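Local coordinates for protein putative TetR-family transcriptional regulator (Syntrophomonas wolfei subsp. wolfei, PDB 3LWJ) that probably binds DNA as a transcriptional regulator of the TetR family, using a predicted N-terminal helix-turn-helix, at residues 68-73 with 100-105; 108-113 with 166-171; 20-25 with 61-66; 129-134 with 159-164. All coordinates share one frame; numbering follows the deposited sequence. Where two conformers were deposited one is given.

Overall arrangement
Four helix-on-helix contacts trace this all-helical chain from its N-terminal head to its dimer face. Contact 3 joins helix 10-28 to helix 56-79, next to the predicted helix-turn-helix at 34-53. Further along helix 56-79, contact 1 meets the break between helices 85-102 and 104-113, with its centre about 12 Å from that of contact 3. Helix 104-113 then leads to contact 2, about 13 Å from contact 1 between centres, on helix 153-173. Contact 4 uses an earlier part of that same helix, residues 159-164, and both 2 and 4 touch the second subunit. The two ends of this path, contacts 3 and 4, have centres about 20 Å apart.

Contact 1: residues 68-73 with 100-105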
loop_
_atom_site.group_PDB
_atom_site.type_symbol
_atom_site.label_atom_id
_atom_site.label_comp_id
_atom_site.label_asym_id
_atom_site.label_seq_id
_atom_site.Cartn_x
_atom_site.Cartn_y
_atom_site.Cartn_z
ATOM N N ALA A 68 10.169 13.194 4.977
ATOM C CA ALA A 68 9.041 14.059 4.563
ATOM C C ALA A 68 9.555 15.444 4.200
ATOM O O ALA A 68 9.123 16.045 3.233
ATOM C CB ALA A 68 7.972 14.177 5.702
ATOM N N LYS A 69 10.470 15.944 5.010
ATOM C CA LYS A 69 11.002 17.257 4.836
ATOM C C LYS A 69 11.749 17.380 3.501
ATOM O O LYS A 69 11.642 18.396 2.811
ATOM C CB LYS A 69 11.930 17.605 6.002
ATOM C CG LYS A 69 12.375 19.039 5.964
ATOM C CD LYS A 69 13.322 19.407 7.083
ATOM C CE LYS A 69 13.656 20.892 6.965
ATOM N NZ LYS A 69 14.747 21.270 7.873
ATOM N N GLN A 70 12.511 16.356 3.154
ATOM C CA GLN A 70 13.255 16.348 1.886
ATOM C C GLN A 70 12.323 16.248 0.645
ATOM O O GLN A 70 12.529 16.947 -0.359
ATOM C CB GLN A 70 14.272 15.210 1.911
ATOM C CG GLN A 70 15.262 15.156 0.743
ATOM C CD GLN A 70 16.067 13.853 0.753
ATOM O OE1 GLN A 70 16.071 13.123 1.759
ATOM N NE2 GLN A 70 16.724 13.540 -0.373
ATOM N N ILE A 71 11.285 15.406 0.740
ATOM C CA ILE A 71 10.240 15.302 -0.294
ATOM C C ILE A 71 9.538 16.670 -0.492
ATOM O O ILE A 71 9.459 17.190 -1.613
ATOM C CB ILE A 71 9.177 14.195 0.081
ATOM C CG1 ILE A 71 9.824 12.792 0.114
ATOM C CG2 ILE A 71 7.985 14.204 -0.885
ATOM C CD1 ILE A 71 8.904 11.692 0.672
ATOM N N ILE A 72 9.068 17.259 0.606
ATOM C CA ILE A 72 8.278 18.497 0.537
ATOM C C ILE A 72 9.105 19.689 0.052
ATOM O O ILE A 72 8.600 20.506 -0.690
ATOM C CB ILE A 72 7.593 18.819 1.901
ATOM C CG1 ILE A 72 6.551 17.736 2.220
ATOM C CG2 ILE A 72 6.949 20.264 1.924
ATOM C CD1 ILE A 72 5.947 17.924 3.581
ATOM N N SER A 73 10.369 19.765 0.453
ATOM C CA SER A 73 11.252 20.878 0.044
ATOM C C SER A 73 11.745 20.743 -1.405
ATOM O O SER A 73 11.874 21.749 -2.121
ATOM C CB SER A 73 12.441 21.041 1.002
ATOM O OG SER A 73 13.287 19.914 0.955
ATOM N N PHE A 100 12.761 8.898 -2.908
ATOM C CA PHE A 100 12.691 7.526 -2.418
ATOM C C PHE A 100 13.995 6.786 -2.775
ATOM O O PHE A 100 14.608 6.191 -1.898
ATOM C CB PHE A 100 11.497 6.752 -3.001
ATOM C CG PHE A 100 10.146 7.191 -2.512
ATOM C CD1 PHE A 100 9.970 7.804 -1.317
ATOM C CD2 PHE A 100 9.027 6.899 -3.259
ATOM C CE1 PHE A 100 8.703 8.165 -0.864
ATOM C CE2 PHE A 100 7.777 7.256 -2.820
ATOM C CZ PHE A 100 7.627 7.902 -1.604
ATOM N N ALA A 101 14.405 6.840 -4.042
ATOM C CA ALA A 101 15.595 6.126 -4.522
ATOM C C ALA A 101 16.917 6.589 -3.866
ATOM O O ALA A 101 17.840 5.781 -3.663
ATOM C CB ALA A 101 15.696 6.215 -6.052
ATOM N N GLN A 102 17.007 7.872 -3.530
ATOM C CA GLN A 102 18.188 8.399 -2.835
ATOM C C GLN A 102 18.264 7.919 -1.394
ATOM O O GLN A 102 19.346 7.917 -0.817
ATOM C CB GLN A 102 18.208 9.930 -2.871
ATOM C CG GLN A 102 18.747 10.487 -4.199
ATOM C CD GLN A 102 18.192 11.866 -4.538
ATOM O OE1 GLN A 102 17.740 12.615 -3.652
ATOM N NE2 GLN A 102 18.206 12.203 -5.830
ATOM N N ASN A 103 17.114 7.528 -0.831
ATOM C CA ASN A 103 17.013 6.983 0.519
ATOM C C ASN A 103 16.518 5.538 0.440
ATOM O O ASN A 103 15.437 5.212 0.970
ATOM C CB ASN A 103 16.002 7.811 1.349
ATOM C CG ASN A 103 16.445 9.266 1.541
ATOM O OD1 ASN A 103 16.894 9.631 2.639
ATOM N ND2 ASN A 103 16.347 10.097 0.472
ATOM N N GLU A 104 17.287 4.694 -0.247
ATOM C CA GLU A 104 16.855 3.351 -0.573
ATOM C C GLU A 104 16.642 2.474 0.647
ATOM O O GLU A 104 15.663 1.732 0.731
ATOM C CB GLU A 104 17.837 2.675 -1.511
ATOM C CG GLU A 104 17.314 1.330 -2.025
ATOM C CD GLU A 104 18.058 0.811 -3.254
ATOM O OE1 GLU A 104 18.462 1.614 -4.117
ATOM O OE2 GLU A 104 18.222 -0.421 -3.361
ATOM N N THR A 105 17.564 2.549 1.602
ATOM C CA THR A 105 17.484 1.673 2.744
ATOM C C THR A 105 16.261 2.076 3.634
ATOM O O THR A 105 15.521 1.213 4.133
ATOM C CB THR A 105 18.832 1.651 3.463
ATOM O OG1 THR A 105 19.146 2.981 3.860
ATOM C CG2 THR A 105 19.984 1.104 2.501
#
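Gln70 and Asn103 meet by their amides where helix 56-79 passes the break between helices 85-102 and 104-113, in the all-helical core that follows the DNA-binding head in TetR-type regulators. The polar part is one hydrogen bond: Asn103 ND2 donates to Gln70 OE1 at 3.3 Å with an N-H...O angle of 140°. It is neither straight nor flat, since the donor sits off the carbonyl plane and the two amides are turned 59° apart. Gln70 spans the gap because its CG stands opposite the backbone N (chi1 -173°) and the rest of the chain runs out extended. Asn103, at the junction itself, also donates from ND2 to Val99 O, a bond that ties its amide back onto the helix it has just left. With a leucine in place of Gln70, Asn103 would probably lose its hydrogen bond to helix 56-79 and keep Val99 O as its bonding partner. Nearby, Gln70 NE2 and Gln102 OE1 lie 3.6 Å apart with nearly coplanar amides, close but not bonded. The apolar part is more buried: Ile71, the next residue along, comes obliquely to the Phe100 ring, CD1 lying 3.9 Å from CE1.

Contact 2: residues 108-113 with 166-171; sequences EIYSRV and FSLYKW
Ser111 faces Leu168 and Tyr169 where helix 104-113 crosses helix 153-173 in the regulatory core of the TetR fold. Segments 108-113 and 166-171 run at 105° to each other, their axes 9.4 Å apart at closest approach, and the CA atoms of Ser111 and Tyr169 come within 5.4 Å. A small residue sits at that close point. Its OG bonds back to Ser107 O, one turn earlier, and lies 3.7 Å from Leu168 CG, a contact without a bond. Leu168 reaches across because its branch extends away from its own amide nitrogen (chi1 -176°), which brings CD2 up against both Ser111 OG and the Tyr110 ring. The methyl comes to the ring's edge, in its plane, and the two side chains stand at about a right angle. Beyond this edge the Tyr110 hydroxyl is hydrogen-bonded to Glu128, so the far end of the ring is held as well. Tyr169 also packs on Ser111, while its own hydroxyl leaves the chain to bond Asp121 of the second subunit; the crossing therefore lies right beside the dimer interface. Its ring meets backbone rather than side chain here: Tyr169 CD1 is 3.8 Å from Ser111 O, approached obliquely.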
loop_
_atom_site.group_PDB
_atom_site.type_symbol
_atom_site.label_atom_id
_atom_site.label_comp_id
_atom_site.label_asym_id
_atom_site.label_seq_id
_atom_site.Cartn_x
_atom_site.Cartn_y
_atom_site.Cartn_z
ATOM N N GLU A 108 13.132 0.982 1.960
ATOM C CA GLU A 108 12.928 -0.423 2.294
ATOM C C GLU A 108 12.264 -0.609 3.667
ATOM O O GLU A 108 11.252 -1.307 3.766
ATOM C CB GLU A 108 14.227 -1.199 2.234
ATOM C CG GLU A 108 13.994 -2.666 1.899
ATOM C CD GLU A 108 15.272 -3.506 1.933
ATOM O OE1 GLU A 108 16.309 -3.069 1.375
ATOM O OE2 GLU A 108 15.216 -4.597 2.543
ATOM N N ILE A 109 12.818 0.011 4.721
ATOM C CA ILE A 109 12.230 -0.108 6.053
ATOM C C ILE A 109 10.775 0.370 6.032
ATOM O O ILE A 109 9.907 -0.339 6.492
ATOM C CB ILE A 109 12.998 0.692 7.121
ATOM C CG1 ILE A 109 14.407 0.132 7.344
ATOM C CG2 ILE A 109 12.218 0.730 8.476
ATOM C CD1 ILE A 109 14.450 -1.318 7.760
ATOM N N TYR A 110 10.520 1.557 5.462
ATOM C CA TYR A 110 9.147 2.074 5.280
ATOM C C TYR A 110 8.218 1.067 4.631
ATOM O O TYR A 110 7.047 0.951 5.020
ATOM C CB TYR A 110 9.218 3.352 4.460
ATOM C CG TYR A 110 7.925 3.936 3.970
ATOM C CD1 TYR A 110 6.870 4.235 4.854
ATOM C CD2 TYR A 110 7.774 4.271 2.613
ATOM C CE1 TYR A 110 5.678 4.812 4.374
ATOM C CE2 TYR A 110 6.594 4.857 2.139
ATOM C CZ TYR A 110 5.560 5.131 3.038
ATOM O OH TYR A 110 4.406 5.697 2.571
ATOM N N SER A 111 8.741 0.347 3.640
ATOM C CA SER A 111 7.967 -0.604 2.833
ATOM C C SER A 111 7.809 -1.950 3.491
ATOM O O SER A 111 7.033 -2.776 3.019
ATOM C CB SER A 111 8.642 -0.825 1.467
ATOM O OG SER A 111 8.740 0.388 0.743
ATOM N N ARG A 112 8.557 -2.188 4.554
ATOM C CA ARG A 112 8.504 -3.476 5.242
ATOM C C ARG A 112 7.737 -3.441 6.573
ATOM O O ARG A 112 7.127 -4.424 6.931
ATOM C CB ARG A 112 9.910 -4.005 5.493
ATOM C CG ARG A 112 10.636 -4.454 4.236
ATOM C CD ARG A 112 11.944 -5.167 4.610
ATOM N NE ARG A 112 12.555 -5.782 3.431
ATOM C CZ ARG A 112 12.135 -6.917 2.878
ATOM N NH1 ARG A 112 11.096 -7.575 3.395
ATOM N NH2 ARG A 112 12.747 -7.395 1.796
ATOM N N VAL A 113 7.779 -2.324 7.295
ATOM C CA VAL A 113 7.232 -2.307 8.649
ATOM C C VAL A 113 5.769 -1.834 8.760
ATOM O O VAL A 113 5.202 -1.884 9.848
ATOM C CB VAL A 113 8.112 -1.490 9.614
ATOM C CG1 VAL A 113 9.577 -2.026 9.608
ATOM C CG2 VAL A 113 7.982 0.016 9.343
ATOM N N PHE A 166 2.876 1.567 -3.081
ATOM C CA PHE A 166 2.772 0.221 -3.678
ATOM C C PHE A 166 3.861 -0.034 -4.727
ATOM O O PHE A 166 4.457 -1.087 -4.742
ATOM C CB PHE A 166 1.427 -0.001 -4.339
ATOM C CG PHE A 166 1.191 -1.446 -4.789
ATOM C CD1 PHE A 166 1.526 -2.502 -3.970
ATOM C CD2 PHE A 166 0.592 -1.720 -5.997
ATOM C CE1 PHE A 166 1.292 -3.823 -4.330
ATOM C CE2 PHE A 166 0.351 -3.042 -6.385
ATOM C CZ PHE A 166 0.705 -4.098 -5.534
ATOM N N SER A 167 4.119 0.943 -5.581
ATOM C CA SER A 167 5.171 0.775 -6.606
ATOM C C SER A 167 6.582 0.784 -5.950
ATOM O O SER A 167 7.480 0.073 -6.410
ATOM C CB SER A 167 5.014 1.873 -7.662
ATOM O OG SER A 167 5.503 3.092 -7.126
ATOM N N LEU A 168 6.803 1.585 -4.889
ATOM C CA LEU A 168 8.067 1.533 -4.125
ATOM C C LEU A 168 8.280 0.116 -3.572
ATOM O O LEU A 168 9.337 -0.473 -3.688
ATOM C CB LEU A 168 8.029 2.522 -2.937
ATOM C CG LEU A 168 9.294 2.678 -2.074
ATOM C CD1 LEU A 168 10.553 2.958 -2.961
ATOM C CD2 LEU A 168 9.048 3.786 -0.966
ATOM N N TYR A 169 7.243 -0.429 -2.950
ATOM C CA TYR A 169 7.323 -1.760 -2.365
ATOM C C TYR A 169 7.687 -2.816 -3.417
ATOM O O TYR A 169 8.538 -3.667 -3.179
ATOM C CB TYR A 169 6.013 -2.090 -1.645
ATOM C CG TYR A 169 5.661 -3.557 -1.482
ATOM C CD1 TYR A 169 6.090 -4.291 -0.391
ATOM C CD2 TYR A 169 4.838 -4.192 -2.404
ATOM C CE1 TYR A 169 5.720 -5.642 -0.241
ATOM C CE2 TYR A 169 4.446 -5.530 -2.249
ATOM C CZ TYR A 169 4.900 -6.252 -1.174
ATOM O OH TYR A 169 4.499 -7.581 -1.025
ATOM N N LYS A 170 7.082 -2.741 -4.590
ATOM C CA LYS A 170 7.390 -3.703 -5.655
ATOM C C LYS A 170 8.809 -3.571 -6.200
ATOM O O LYS A 170 9.392 -4.564 -6.680
ATOM C CB LYS A 170 6.379 -3.624 -6.803
ATOM C CG LYS A 170 4.971 -4.052 -6.408
ATOM C CD LYS A 170 3.976 -4.250 -7.632
ATOM C CE LYS A 170 4.390 -5.329 -8.648
ATOM N NZ LYS A 170 3.231 -6.027 -9.314
ATOM N N TRP A 171 9.381 -2.375 -6.137
ATOM C CA TRP A 171 10.773 -2.200 -6.577
ATOM C C TRP A 171 11.738 -2.665 -5.498
ATOM O O TRP A 171 12.499 -3.632 -5.703
ATOM C CB TRP A 171 11.042 -0.760 -6.942
ATOM C CG TRP A 171 12.483 -0.412 -7.121
ATOM C CD1 TRP A 171 13.371 -0.989 -7.982
ATOM C CD2 TRP A 171 13.193 0.637 -6.458
ATOM N NE1 TRP A 171 14.600 -0.381 -7.868
ATOM C CE2 TRP A 171 14.510 0.627 -6.944
ATOM C CE3 TRP A 171 12.837 1.591 -5.506
ATOM C CZ2 TRP A 171 15.479 1.521 -6.499
ATOM C CZ3 TRP A 171 13.809 2.490 -5.070
ATOM C CH2 TRP A 171 15.111 2.439 -5.561
#

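Contact 3: residues 20-25 with 61-66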
loop_
_atom_site.group_PDB
_atom_site.type_symbol
_atom_site.label_atom_id
_atom_site.label_comp_id
_atom_site.label_asym_id
_atom_site.label_seq_id
_atom_site.Cartn_x
_atom_site.Cartn_y
_atom_site.Cartn_z
ATOM N N CYS A 20 23.499 4.758 11.669
ATOM C CA CYS A 20 23.729 3.462 12.341
ATOM C C CYS A 20 22.436 2.678 12.605
ATOM O O CYS A 20 22.409 1.453 12.482
ATOM C CB CYS A 20 24.465 3.649 13.680
ATOM S SG CYS A 20 26.147 4.292 13.536
ATOM N N SER A 21 21.389 3.397 12.997
ATOM C CA SER A 21 20.089 2.796 13.281
ATOM C C SER A 21 19.498 2.204 11.997
ATOM O O SER A 21 19.016 1.066 11.972
ATOM C CB SER A 21 19.120 3.845 13.875
ATOM O OG SER A 21 19.542 4.303 15.141
ATOM N N LEU A 22 19.554 2.990 10.928
ATOM C CA LEU A 22 19.125 2.533 9.617
ATOM C C LEU A 22 19.888 1.257 9.261
ATOM O O LEU A 22 19.274 0.241 8.928
ATOM C CB LEU A 22 19.338 3.644 8.576
ATOM C CG LEU A 22 18.400 3.851 7.400
ATOM C CD1 LEU A 22 16.948 3.515 7.724
ATOM C CD2 LEU A 22 18.549 5.326 6.925
ATOM N N ASP A 23 21.214 1.276 9.366
ATOM C CA ASP A 23 22.015 0.092 8.982
ATOM C C ASP A 23 21.630 -1.157 9.767
ATOM O O ASP A 23 21.533 -2.245 9.198
ATOM C CB ASP A 23 23.531 0.332 9.151
ATOM C CG ASP A 23 24.073 1.441 8.226
ATOM O OD1 ASP A 23 23.367 1.880 7.301
ATOM O OD2 ASP A 23 25.208 1.895 8.456
ATOM N N LEU A 24 21.454 -1.005 11.083
ATOM C CA LEU A 24 21.068 -2.125 11.953
ATOM C C LEU A 24 19.634 -2.636 11.643
ATOM O O LEU A 24 19.356 -3.853 11.692
ATOM C CB LEU A 24 21.193 -1.735 13.441
ATOM C CG LEU A 24 22.576 -1.739 14.110
ATOM C CD1 LEU A 24 22.491 -1.000 15.439
ATOM C CD2 LEU A 24 23.093 -3.159 14.342
ATOM N N PHE A 25 18.725 -1.712 11.322
ATOM C CA PHE A 25 17.363 -2.084 10.955
ATOM C C PHE A 25 17.390 -2.980 9.695
ATOM O O PHE A 25 16.763 -4.041 9.673
ATOM C CB PHE A 25 16.478 -0.835 10.692
ATOM C CG PHE A 25 16.186 0.014 11.918
ATOM C CD1 PHE A 25 16.380 -0.449 13.194
ATOM C CD2 PHE A 25 15.627 1.273 11.755
ATOM C CE1 PHE A 25 16.091 0.334 14.272
ATOM C CE2 PHE A 25 15.333 2.064 12.836
ATOM C CZ PHE A 25 15.578 1.611 14.089
ATOM N N LYS A 61 10.641 7.980 13.991
ATOM C CA LYS A 61 9.942 9.272 13.725
ATOM C C LYS A 61 10.893 10.312 13.134
ATOM O O LYS A 61 10.520 11.078 12.237
ATOM C CB LYS A 61 9.266 9.895 14.983
ATOM C CG LYS A 61 7.950 9.210 15.464
ATOM C CD LYS A 61 7.277 9.945 16.681
ATOM C CE LYS A 61 6.620 8.980 17.734
ATOM N NZ LYS A 61 5.119 8.649 17.597
ATOM N N ASN A 62 12.102 10.364 13.685
ATOM C CA ASN A 62 13.106 11.324 13.248
ATOM C C ASN A 62 13.614 11.013 11.817
ATOM O O ASN A 62 13.786 11.920 11.013
ATOM C CB ASN A 62 14.245 11.431 14.275
ATOM C CG ASN A 62 13.889 12.339 15.484
ATOM O OD1 ASN A 62 14.347 13.467 15.561
ATOM N ND2 ASN A 62 13.064 11.838 16.414
ATOM N N LEU A 63 13.840 9.743 11.502
ATOM C CA LEU A 63 14.183 9.326 10.131
ATOM C C LEU A 63 13.085 9.743 9.144
ATOM O O LEU A 63 13.374 10.264 8.089
ATOM C CB LEU A 63 14.380 7.806 10.062
ATOM C CG LEU A 63 15.663 7.256 10.680
ATOM C CD1 LEU A 63 15.552 5.759 10.899
ATOM C CD2 LEU A 63 16.867 7.598 9.822
ATOM N N LEU A 64 11.822 9.541 9.511
ATOM C CA LEU A 64 10.723 9.848 8.609
ATOM C C LEU A 64 10.392 11.349 8.510
ATOM O O LEU A 64 9.939 11.825 7.452
ATOM C CB LEU A 64 9.473 9.071 8.997
ATOM C CG LEU A 64 9.534 7.539 8.912
ATOM C CD1 LEU A 64 8.335 6.897 9.652
ATOM C CD2 LEU A 64 9.584 7.077 7.464
ATOM N N GLU A 65 10.604 12.085 9.584
ATOM C CA GLU A 65 10.498 13.552 9.552
ATOM C C GLU A 65 11.464 14.184 8.547
ATOM O O GLU A 65 11.092 15.067 7.785
ATOM C CB GLU A 65 10.833 14.156 10.917
ATOM C CG GLU A 65 9.678 14.136 11.890
ATOM C CD GLU A 65 10.096 14.421 13.346
ATOM O OE1 GLU A 65 11.275 14.806 13.599
ATOM O OE2 GLU A 65 9.228 14.245 14.235
ATOM N N ASP A 66 12.714 13.750 8.598
ATOM C CA ASP A 66 13.735 14.206 7.668
ATOM C C ASP A 66 13.328 13.845 6.248
ATOM O O ASP A 66 13.510 14.627 5.339
ATOM C CB ASP A 66 15.052 13.534 8.001
ATOM C CG ASP A 66 15.698 14.107 9.284
ATOM O OD1 ASP A 66 15.076 14.980 9.919
ATOM O OD2 ASP A 66 16.809 13.681 9.667
#
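The Phe25 ring is the flat group here, and Leu63 reaches it with one methyl, CD1, lying 4.2 Å from Phe25 CE2. That approach is oblique. On one face the ring carries Ser21 O from its own helix, 3.0 Å above the plane and displaced toward the rim. The ring of Tyr30 also meets it, with the two planes at about 55°. A first torsion of -68° swings the Phe25 ring back along its own helix, which is how it comes to lie over the carbonyl oxygen of Ser21, one turn earlier.

The rest of the contact is leucine on leucine. Leu63 comes in from helix 56-79 like a fork: its CD1, besides touching the ring, sits 4.1 Å from Leu22 CD1, and its CD2 sits 4.0 Å from Leu22 CD2. The side chains cross obliquely, with the methyls paired branch to branch. Leu22 has torsions well away from staggered (chi1 -146°), which may mean some strain. No hydrogen bond crosses between the two segments. Nearby, a salt bridge from Asp66 to Arg14 ties the same two helices together, and Thr105, Leu106 and Ile109 of helix 104-113 pack against Leu22 and Phe25.

This is the junction characteristic of TetR-family proteins: the first helix of the DNA-binding head, which also packs on helix 35-42 of the predicted helix-turn-helix, rests on the long helix 56-79 that leads into the regulatory core.

Contact 4: residues 129-134 with 159-164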
loop_
_atom_site.group_PDB
_atom_site.type_symbol
_atom_site.label_atom_id
_atom_site.label_comp_id
_atom_site.label_asym_id
_atom_site.label_seq_id
_atom_site.Cartn_x
_atom_site.Cartn_y
_atom_site.Cartn_z
ATOM N N ASP A 129 0.412 11.258 6.963
ATOM C CA ASP A 129 -0.541 12.383 7.145
ATOM C C ASP A 129 0.091 13.682 6.679
ATOM O O ASP A 129 -0.586 14.553 6.081
ATOM C CB ASP A 129 -0.984 12.531 8.626
ATOM C CG ASP A 129 -2.057 11.523 9.043
ATOM O OD1 ASP A 129 -2.572 10.737 8.190
ATOM O OD2 ASP A 129 -2.396 11.516 10.252
ATOM N N ARG A 130 1.387 13.820 6.934
ATOM C CA ARG A 130 2.114 15.032 6.533
ATOM C C ARG A 130 2.188 15.169 5.014
ATOM O O ARG A 130 1.913 16.247 4.467
ATOM C CB ARG A 130 3.531 15.013 7.095
ATOM C CG ARG A 130 4.339 16.280 6.809
ATOM C CD ARG A 130 5.554 16.332 7.687
ATOM N NE ARG A 130 6.477 17.407 7.322
ATOM C CZ ARG A 130 7.727 17.476 7.760
ATOM N NH1 ARG A 130 8.217 16.535 8.575
ATOM N NH2 ARG A 130 8.496 18.479 7.380
ATOM N N LEU A 131 2.555 14.074 4.348
ATOM C CA LEU A 131 2.551 14.022 2.895
ATOM C C LEU A 131 1.125 14.235 2.339
ATOM O O LEU A 131 0.925 15.029 1.422
ATOM C CB LEU A 131 3.128 12.694 2.411
ATOM C CG LEU A 131 4.610 12.439 2.655
ATOM C CD1 LEU A 131 4.918 11.108 2.057
ATOM C CD2 LEU A 131 5.560 13.574 2.117
ATOM N N LEU A 132 0.138 13.547 2.911
ATOM C CA LEU A 132 -1.245 13.700 2.463
ATOM C C LEU A 132 -1.767 15.141 2.538
ATOM O O LEU A 132 -2.410 15.626 1.576
ATOM C CB LEU A 132 -2.200 12.758 3.219
ATOM C CG LEU A 132 -2.039 11.277 2.850
ATOM C CD1 LEU A 132 -2.651 10.374 3.969
ATOM C CD2 LEU A 132 -2.655 10.980 1.480
ATOM N N GLU A 133 -1.476 15.831 3.644
ATOM C CA GLU A 133 -1.851 17.224 3.812
ATOM C C GLU A 133 -1.156 18.093 2.769
ATOM O O GLU A 133 -1.784 18.905 2.118
ATOM C CB GLU A 133 -1.530 17.737 5.237
ATOM C CG GLU A 133 -2.531 17.291 6.339
ATOM N N PHE A 134 0.142 17.914 2.575
ATOM C CA PHE A 134 0.827 18.645 1.504
ATOM C C PHE A 134 0.199 18.389 0.129
ATOM O O PHE A 134 -0.053 19.317 -0.627
ATOM C CB PHE A 134 2.305 18.245 1.453
ATOM C CG PHE A 134 3.122 19.082 0.523
ATOM C CD1 PHE A 134 3.212 20.466 0.712
ATOM C CD2 PHE A 134 3.790 18.502 -0.561
ATOM C CE1 PHE A 134 3.975 21.259 -0.146
ATOM C CE2 PHE A 134 4.527 19.276 -1.430
ATOM C CZ PHE A 134 4.633 20.656 -1.232
ATOM N N SER A 159 -4.796 8.455 -3.243
ATOM C CA SER A 159 -4.423 7.665 -4.415
ATOM C C SER A 159 -3.003 7.881 -4.864
ATOM O O SER A 159 -2.336 6.914 -5.293
ATOM C CB SER A 159 -5.406 7.889 -5.579
ATOM O OG SER A 159 -5.228 9.122 -6.252
ATOM N N ILE A 160 -2.517 9.126 -4.750
ATOM C CA ILE A 160 -1.110 9.464 -5.065
ATOM C C ILE A 160 -0.180 8.742 -4.105
ATOM O O ILE A 160 0.703 7.995 -4.525
ATOM C CB ILE A 160 -0.844 10.969 -5.003
ATOM C CG1 ILE A 160 -1.720 11.713 -6.029
ATOM C CG2 ILE A 160 0.637 11.232 -5.252
ATOM C CD1 ILE A 160 -1.733 13.276 -5.816
ATOM N N LEU A 161 -0.452 8.881 -2.813
ATOM C CA LEU A 161 0.342 8.207 -1.816
ATOM C C LEU A 161 0.314 6.706 -2.010
ATOM O O LEU A 161 1.358 6.067 -1.980
ATOM C CB LEU A 161 -0.081 8.559 -0.384
ATOM C CG LEU A 161 0.865 8.023 0.720
ATOM C CD1 LEU A 161 2.312 8.327 0.416
ATOM C CD2 LEU A 161 0.492 8.577 2.087
ATOM N N ALA A 162 -0.874 6.152 -2.241
ATOM C CA ALA A 162 -1.026 4.692 -2.364
ATOM C C ALA A 162 -0.211 4.106 -3.509
ATOM O O ALA A 162 0.474 3.072 -3.350
ATOM C CB ALA A 162 -2.526 4.295 -2.473
ATOM N N ILE A 163 -0.294 4.698 -4.691
ATOM C CA ILE A 163 0.446 4.158 -5.836
ATOM C C ILE A 163 1.950 4.315 -5.624
ATOM O O ILE A 163 2.780 3.475 -6.055
ATOM C CB ILE A 163 -0.033 4.741 -7.199
ATOM C CG1 ILE A 163 0.479 3.924 -8.394
ATOM C CG2 ILE A 163 0.379 6.178 -7.390
ATOM C CD1 ILE A 163 0.412 2.450 -8.245
ATOM N N GLU A 164 2.327 5.413 -4.999
ATOM C CA GLU A 164 3.741 5.631 -4.698
ATOM C C GLU A 164 4.209 4.560 -3.706
ATOM O O GLU A 164 5.237 3.954 -3.893
ATOM C CB GLU A 164 3.964 7.035 -4.141
ATOM C CG GLU A 164 3.836 8.117 -5.202
ATOM C CD GLU A 164 4.021 9.509 -4.672
ATOM O OE1 GLU A 164 3.872 9.709 -3.457
ATOM O OE2 GLU A 164 4.277 10.411 -5.491
#
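Leu132 and Leu161 mark the closest backbone approach, with CA atoms 7.1 Å apart. Both segments are uninterrupted helix, each continuing beyond its ends, with i to i-4 backbone bonds such as Glu133 N to Asp129 O, at 2.9 Å. Between the two segments the contact is made by apolar side chains.

Leu161 does most of the reaching. It swings its branch clear of its own backbone nitrogen (chi1 -172°), pointing the forked end at helix 118-144, where its two methyls part company. CD1 goes to Leu131, 4.1 Å from that residue's CD1. CD2 goes to Leu132 and settles 3.8 Å from its CG, within touching distance of both Leu132 methyls; Leu132 CD2 in turn lies 4.0 Å from Leu161 CB. Leu161 stands at about a right angle to each of the two leucines. An alanine at Leu132 is likely to open a gap beside Leu161 CD2, with Leu161 then packing mainly on Leu131 through CD1.

Around these three leucines, Arg130 and Phe134 carry helix 118-144 onto helix 56-79, while Ile160 and Glu164 pack on helix 85-102 and Ile163 on helix 179-195. The dimer partner closes in too: Leu132 packs on Lys170 of the second subunit, and Ala162 on Phe166 of the second subunit.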